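HemO (Neisseria meningitidis, PDB 1J77) binds heme through an axial histidine and probably breaks its ring open as a heme oxygenase. Local coordinates at residues V22-V33 with F181-F192. Numbering follows the deposited sequence.
Sequences VHDSVDNLVMSV and FAFYKVVLRETF. With HEM (protoporphyrin IX containing Fe), chain B.
Val26 and Val30 pack against Tyr184, and Val26 also meets Phe181 and Lys185, where two nearly parallel helices of the all-helical heme oxygenase fold run side by side. The axes of segments 22-32 and 181-192 cross at 18° and come within 10.0 Å. Residues 22-32 carry the proximal histidine, and both helices line the heme pocket. The middle of the contact is buried and tight. Val26 sends its two methyls to different partners. CG1, anti to the backbone N (chi1 168°), lies 3.8 Å from Tyr184 CD2 and also touches the heme methyl CMC. CG2 faces Lys185 CG and the Phe181 ring. Val30 CG2 comes in at the edge of the Tyr184 ring and also meets Leu188 CD1, while CMC sits over one face of that ring. Leu29 and Leu188 slide past each other in opposite directions, CG to CD2 3.8 Å. His23 NE2 binds the iron at 2.0 Å, and a water is the other axial ligand. His23 ND1 donates a hydrogen bond, nearly in its ring plane, to Asp24 OD1, which would hold the imidazole in its rotation. His23 CA lies over one face of the Phe181 ring, toward its rim, and CE2 of that ring is 3.6 Å from heme CHD. The two ends are partly exposed. At one, Val33 CG2 stands over the centre of the Phe192 ring, 3.6 Å from its centroid. Toward the other, Val22 and Ser25 flank the polar group. Buried Lys185 lays its aliphatic chain among Val22, Ser25, Val26 and Leu29, and the bend at chi3 (-74°) turns NZ to Ser25 OG. NZ also forms a salt bridge with Glu199. Ser25 OG, which accepts from Lys185 NZ at 2.8 Å, donates in turn to Val22 O at 2.7 Å.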
loop_
_atom_site.group_PDB
_atom_site.type_symbol
_atom_site.label_atom_id
_atom_site.label_comp_id
_atom_site.label_asym_id
_atom_site.label_seq_id
_atom_site.Cartn_x
_atom_site.Cartn_y
_atom_site.Cartn_z
ATOM N N VAL A 22 -9.661 -5.673 8.181
ATOM C CA VAL A 22 -8.390 -6.219 7.689
ATOM C C VAL A 22 -7.330 -5.130 7.663
ATOM O O VAL A 22 -6.151 -5.402 7.928
ATOM C CB VAL A 22 -8.531 -7.021 6.364
ATOM C CG1 VAL A 22 -8.973 -6.121 5.163
ATOM C CG2 VAL A 22 -7.245 -7.796 6.082
ATOM N N HIS A 23 -7.701 -3.907 7.305
ATOM C CA HIS A 23 -6.753 -2.817 7.348
ATOM C C HIS A 23 -6.124 -2.705 8.751
ATOM O O HIS A 23 -4.935 -2.603 8.911
ATOM C CB HIS A 23 -7.412 -1.430 7.045
ATOM C CG HIS A 23 -6.469 -0.293 7.254
ATOM N ND1 HIS A 23 -6.237 0.269 8.496
ATOM C CD2 HIS A 23 -5.594 0.291 6.404
ATOM C CE1 HIS A 23 -5.276 1.176 8.381
ATOM N NE2 HIS A 23 -4.900 1.234 7.100
ATOM N N ASP A 24 -6.966 -2.690 9.774
ATOM C CA ASP A 24 -6.459 -2.586 11.121
ATOM C C ASP A 24 -5.589 -3.784 11.490
ATOM O O ASP A 24 -4.584 -3.593 12.202
ATOM C CB ASP A 24 -7.583 -2.361 12.101
ATOM C CG ASP A 24 -8.229 -1.001 11.969
ATOM O OD1 ASP A 24 -7.723 -0.170 11.162
ATOM O OD2 ASP A 24 -9.232 -0.687 12.675
ATOM N N SER A 25 -5.880 -4.967 10.934
ATOM C CA SER A 25 -4.986 -6.115 11.184
ATOM C C SER A 25 -3.589 -5.878 10.591
ATOM O O SER A 25 -2.565 -6.341 11.145
ATOM C CB SER A 25 -5.611 -7.424 10.726
ATOM O OG SER A 25 -5.448 -7.584 9.317
ATOM N N VAL A 26 -3.546 -5.166 9.459
ATOM C CA VAL A 26 -2.280 -4.828 8.821
ATOM C C VAL A 26 -1.477 -3.807 9.623
ATOM O O VAL A 26 -0.292 -4.004 9.908
ATOM C CB VAL A 26 -2.535 -4.336 7.346
ATOM C CG1 VAL A 26 -1.246 -3.717 6.797
ATOM C CG2 VAL A 26 -3.002 -5.487 6.515
ATOM N N ASP A 27 -2.157 -2.745 10.063
ATOM C CA ASP A 27 -1.586 -1.701 10.894
ATOM C C ASP A 27 -0.966 -2.358 12.158
ATOM O O ASP A 27 0.198 -2.198 12.429
ATOM C CB ASP A 27 -2.726 -0.702 11.218
ATOM C CG ASP A 27 -2.350 0.416 12.233
ATOM O OD1 ASP A 27 -1.305 0.367 12.914
ATOM O OD2 ASP A 27 -3.096 1.445 12.285
ATOM N N ASN A 28 -1.753 -3.185 12.820
ATOM C CA ASN A 28 -1.280 -3.848 14.035
ATOM C C ASN A 28 -0.095 -4.762 13.766
ATOM O O ASN A 28 0.857 -4.799 14.565
ATOM C CB ASN A 28 -2.424 -4.675 14.654
ATOM C CG ASN A 28 -3.483 -3.836 15.306
ATOM O OD1 ASN A 28 -3.204 -2.726 15.730
ATOM N ND2 ASN A 28 -4.708 -4.374 15.406
ATOM N N LEU A 29 -0.172 -5.545 12.669
ATOM C CA LEU A 29 0.941 -6.448 12.396
ATOM C C LEU A 29 2.234 -5.713 12.049
ATOM O O LEU A 29 3.331 -6.121 12.448
ATOM C CB LEU A 29 0.572 -7.443 11.299
ATOM C CG LEU A 29 1.566 -8.554 10.962
ATOM C CD1 LEU A 29 1.949 -9.415 12.189
ATOM C CD2 LEU A 29 0.985 -9.405 9.894
ATOM N N VAL A 30 2.130 -4.671 11.221
ATOM C CA VAL A 30 3.294 -3.872 10.861
ATOM C C VAL A 30 3.934 -3.325 12.165
ATOM O O VAL A 30 5.134 -3.450 12.402
ATOM C CB VAL A 30 2.923 -2.696 9.951
ATOM C CG1 VAL A 30 4.060 -1.620 9.906
ATOM C CG2 VAL A 30 2.519 -3.210 8.531
ATOM N N MET A 31 3.124 -2.727 13.003
ATOM C CA MET A 31 3.718 -2.202 14.232
ATOM C C MET A 31 4.277 -3.265 15.165
ATOM O O MET A 31 5.332 -3.054 15.748
ATOM C CB MET A 31 2.743 -1.305 14.921
ATOM C CG MET A 31 2.307 -0.106 14.101
ATOM S SD MET A 31 3.697 0.914 13.507
ATOM C CE MET A 31 4.360 1.483 15.038
ATOM N N SER A 32 3.665 -4.446 15.198
ATOM C CA SER A 32 4.159 -5.483 16.105
ATOM C C SER A 32 5.557 -5.953 15.721
ATOM O O SER A 32 6.313 -6.438 16.595
ATOM C CB SER A 32 3.268 -6.713 16.126
ATOM O OG SER A 32 2.013 -6.432 16.595
ATOM N N VAL A 33 5.933 -5.887 14.436
ATOM C CA VAL A 33 7.249 -6.414 14.039
ATOM C C VAL A 33 8.349 -5.339 14.147
ATOM O O VAL A 33 9.482 -5.602 13.806
ATOM C CB VAL A 33 7.228 -7.045 12.602
ATOM C CG1 VAL A 33 6.366 -8.313 12.631
ATOM C CG2 VAL A 33 6.792 -6.066 11.563
ATOM N N PHE A 181 -4.734 -6.655 0.654
ATOM C CA PHE A 181 -4.350 -6.631 2.069
ATOM C C PHE A 181 -3.816 -7.958 2.509
ATOM O O PHE A 181 -2.852 -8.014 3.275
ATOM C CB PHE A 181 -5.513 -6.223 2.984
ATOM C CG PHE A 181 -5.826 -4.729 3.037
ATOM C CD1 PHE A 181 -7.088 -4.248 2.633
ATOM C CD2 PHE A 181 -4.906 -3.796 3.513
ATOM C CE1 PHE A 181 -7.396 -2.918 2.725
ATOM C CE2 PHE A 181 -5.244 -2.470 3.617
ATOM C CZ PHE A 181 -6.495 -2.019 3.185
ATOM N N ALA A 182 -4.443 -9.062 2.076
ATOM C CA ALA A 182 -3.954 -10.365 2.486
ATOM C C ALA A 182 -2.570 -10.641 1.970
ATOM O O ALA A 182 -1.740 -11.181 2.673
ATOM C CB ALA A 182 -4.876 -11.437 2.040
ATOM N N PHE A 183 -2.313 -10.275 0.715
ATOM C CA PHE A 183 -0.988 -10.413 0.134
ATOM C C PHE A 183 0.059 -9.584 0.902
ATOM O O PHE A 183 1.147 -10.072 1.163
ATOM C CB PHE A 183 -1.015 -10.042 -1.352
ATOM C CG PHE A 183 0.349 -10.079 -2.029
ATOM C CD1 PHE A 183 1.017 -11.284 -2.194
ATOM C CD2 PHE A 183 1.002 -8.917 -2.395
ATOM C CE1 PHE A 183 2.213 -11.324 -2.784
ATOM C CE2 PHE A 183 2.243 -8.976 -3.008
ATOM C CZ PHE A 183 2.834 -10.192 -3.177
ATOM N N TYR A 184 -0.265 -8.355 1.265
ATOM C CA TYR A 184 0.632 -7.566 2.083
ATOM C C TYR A 184 1.083 -8.310 3.321
ATOM O O TYR A 184 2.281 -8.330 3.612
ATOM C CB TYR A 184 0.028 -6.234 2.464
ATOM C CG TYR A 184 1.026 -5.220 3.027
ATOM C CD1 TYR A 184 1.722 -4.342 2.235
ATOM C CD2 TYR A 184 1.294 -5.154 4.372
ATOM C CE1 TYR A 184 2.640 -3.444 2.748
ATOM C CE2 TYR A 184 2.198 -4.256 4.889
ATOM C CZ TYR A 184 2.833 -3.383 4.104
ATOM O OH TYR A 184 3.759 -2.519 4.619
ATOM N N LYS A 185 0.158 -8.961 4.010
ATOM C CA LYS A 185 0.551 -9.699 5.200
ATOM C C LYS A 185 1.345 -10.965 4.867
ATOM O O LYS A 185 2.227 -11.327 5.629
ATOM C CB LYS A 185 -0.663 -10.059 6.036
ATOM C CG LYS A 185 -1.390 -8.838 6.616
ATOM C CD LYS A 185 -2.419 -9.134 7.730
ATOM C CE LYS A 185 -3.663 -9.730 7.199
ATOM N NZ LYS A 185 -4.629 -10.102 8.304
ATOM N N VAL A 186 1.031 -11.664 3.783
ATOM C CA VAL A 186 1.848 -12.825 3.377
ATOM C C VAL A 186 3.303 -12.366 3.194
ATOM O O VAL A 186 4.245 -13.012 3.733
ATOM C CB VAL A 186 1.346 -13.465 2.049
ATOM C CG1 VAL A 186 2.410 -14.406 1.451
ATOM C CG2 VAL A 186 0.009 -14.135 2.252
ATOM N N VAL A 187 3.526 -11.278 2.483
ATOM C CA VAL A 187 4.860 -10.754 2.265
ATOM C C VAL A 187 5.552 -10.341 3.587
ATOM O O VAL A 187 6.741 -10.623 3.795
ATOM C CB VAL A 187 4.869 -9.605 1.229
ATOM C CG1 VAL A 187 6.245 -9.046 1.080
ATOM C CG2 VAL A 187 4.305 -10.108 -0.090
ATOM N N LEU A 188 4.814 -9.648 4.449
ATOM C CA LEU A 188 5.322 -9.190 5.721
ATOM C C LEU A 188 5.807 -10.396 6.511
ATOM O O LEU A 188 6.922 -10.388 7.035
ATOM C CB LEU A 188 4.212 -8.410 6.441
ATOM C CG LEU A 188 4.556 -7.810 7.805
ATOM C CD1 LEU A 188 3.498 -6.794 8.192
ATOM C CD2 LEU A 188 4.754 -8.791 8.952
ATOM N N ARG A 189 4.975 -11.424 6.585
ATOM C CA ARG A 189 5.359 -12.631 7.349
ATOM C C ARG A 189 6.612 -13.314 6.796
ATOM O O ARG A 189 7.523 -13.733 7.536
ATOM C CB ARG A 189 4.213 -13.601 7.410
ATOM C CG ARG A 189 2.974 -13.178 8.131
ATOM C CD ARG A 189 1.734 -13.959 7.710
ATOM N NE ARG A 189 0.497 -13.509 8.311
ATOM C CZ ARG A 189 -0.689 -13.449 7.703
ATOM N NH1 ARG A 189 -0.822 -13.808 6.418
ATOM N NH2 ARG A 189 -1.738 -12.969 8.342
ATOM N N GLU A 190 6.673 -13.477 5.502
ATOM C CA GLU A 190 7.831 -14.147 4.931
ATOM C C GLU A 190 9.054 -13.324 5.233
ATOM O O GLU A 190 10.133 -13.847 5.650
ATOM C CB GLU A 190 7.641 -14.337 3.405
ATOM C CG GLU A 190 6.520 -15.299 3.076
ATOM C CD GLU A 190 6.584 -15.825 1.649
ATOM O OE1 GLU A 190 7.621 -15.556 0.981
ATOM O OE2 GLU A 190 5.600 -16.488 1.221
ATOM N N THR A 191 8.934 -12.018 5.094
ATOM C CA THR A 191 10.022 -11.110 5.255
ATOM C C THR A 191 10.552 -11.005 6.709
ATOM O O THR A 191 11.723 -10.942 6.902
ATOM C CB THR A 191 9.573 -9.783 4.750
ATOM O OG1 THR A 191 9.146 -9.964 3.394
ATOM C CG2 THR A 191 10.725 -8.751 4.652
ATOM N N PHE A 192 9.649 -10.940 7.671
ATOM C CA PHE A 192 9.996 -10.793 9.082
ATOM C C PHE A 192 10.113 -12.157 9.769
ATOM O O PHE A 192 10.272 -12.209 10.982
ATOM C CB PHE A 192 8.994 -9.862 9.769
ATOM C CG PHE A 192 9.235 -8.401 9.509
ATOM C CD1 PHE A 192 8.643 -7.739 8.395
ATOM C CD2 PHE A 192 10.059 -7.635 10.334
ATOM C CE1 PHE A 192 8.871 -6.452 8.168
ATOM C CE2 PHE A 192 10.228 -6.293 10.132
ATOM C CZ PHE A 192 9.656 -5.683 9.008
HETATM C CHA HEM B . -6.113 4.767 5.618
HETATM C CHB HEM B . -3.025 4.168 9.299
HETATM C CHC HEM B . -0.708 0.699 6.769
HETATM C CHD HEM B . -4.115 0.984 3.293
HETATM C C1A HEM B . -5.419 4.968 6.786
HETATM C C2A HEM B . -5.632 6.074 7.748
HETATM C C3A HEM B . -4.770 5.879 8.744
HETATM C C4A HEM B . -3.998 4.672 8.487
HETATM C CMA HEM B . -4.619 6.783 9.993
HETATM C CAA HEM B . -6.596 7.291 7.647
HETATM C CBA HEM B . -5.825 8.475 7.063
HETATM C CGA HEM B . -6.726 9.664 6.791
HETATM O O1A HEM B . -7.973 9.462 6.700
HETATM O O2A HEM B . -6.182 10.805 6.690
HETATM C C1B HEM B . -2.115 3.182 8.947
HETATM C C2B HEM B . -0.997 2.765 9.747
HETATM C C3B HEM B . -0.359 1.770 9.067
HETATM C C4B HEM B . -1.043 1.608 7.785
HETATM C CMB HEM B . -0.691 3.410 11.123
HETATM C CAB HEM B . 0.919 1.026 9.460
HETATM C CBB HEM B . 1.192 0.736 10.728
HETATM C C1C HEM B . -1.398 0.527 5.599
HETATM C C2C HEM B . -1.004 -0.349 4.495
HETATM C C3C HEM B . -1.980 -0.308 3.574
HETATM C C4C HEM B . -2.966 0.659 3.973
HETATM C CMC HEM B . 0.242 -1.246 4.525
HETATM C CAC HEM B . -2.069 -1.059 2.253
HETATM C CBC HEM B . -1.341 -2.156 2.067
HETATM C C1D HEM B . -4.934 2.012 3.637
HETATM C C2D HEM B . -6.073 2.387 2.839
HETATM C C3D HEM B . -6.713 3.536 3.552
HETATM C C4D HEM B . -5.880 3.754 4.710
HETATM C CMD HEM B . -6.517 1.711 1.541
HETATM C CAD HEM B . -7.920 4.373 3.127
HETATM C CBD HEM B . -9.132 4.122 3.975
HETATM C CGD HEM B . -10.226 4.942 3.329
HETATM O O1D HEM B . -10.879 4.411 2.399
HETATM O O2D HEM B . -10.482 6.097 3.790
HETATM N NA HEM B . -4.418 4.161 7.271
HETATM N NB HEM B . -2.137 2.430 7.782
HETATM N NC HEM B . -2.569 1.115 5.221
HETATM N ND HEM B . -4.823 2.834 4.768
HETATM FE FE HEM B . -3.567 2.574 6.308
HETATM O O HOH W 1 -2.414 3.823 5.349
#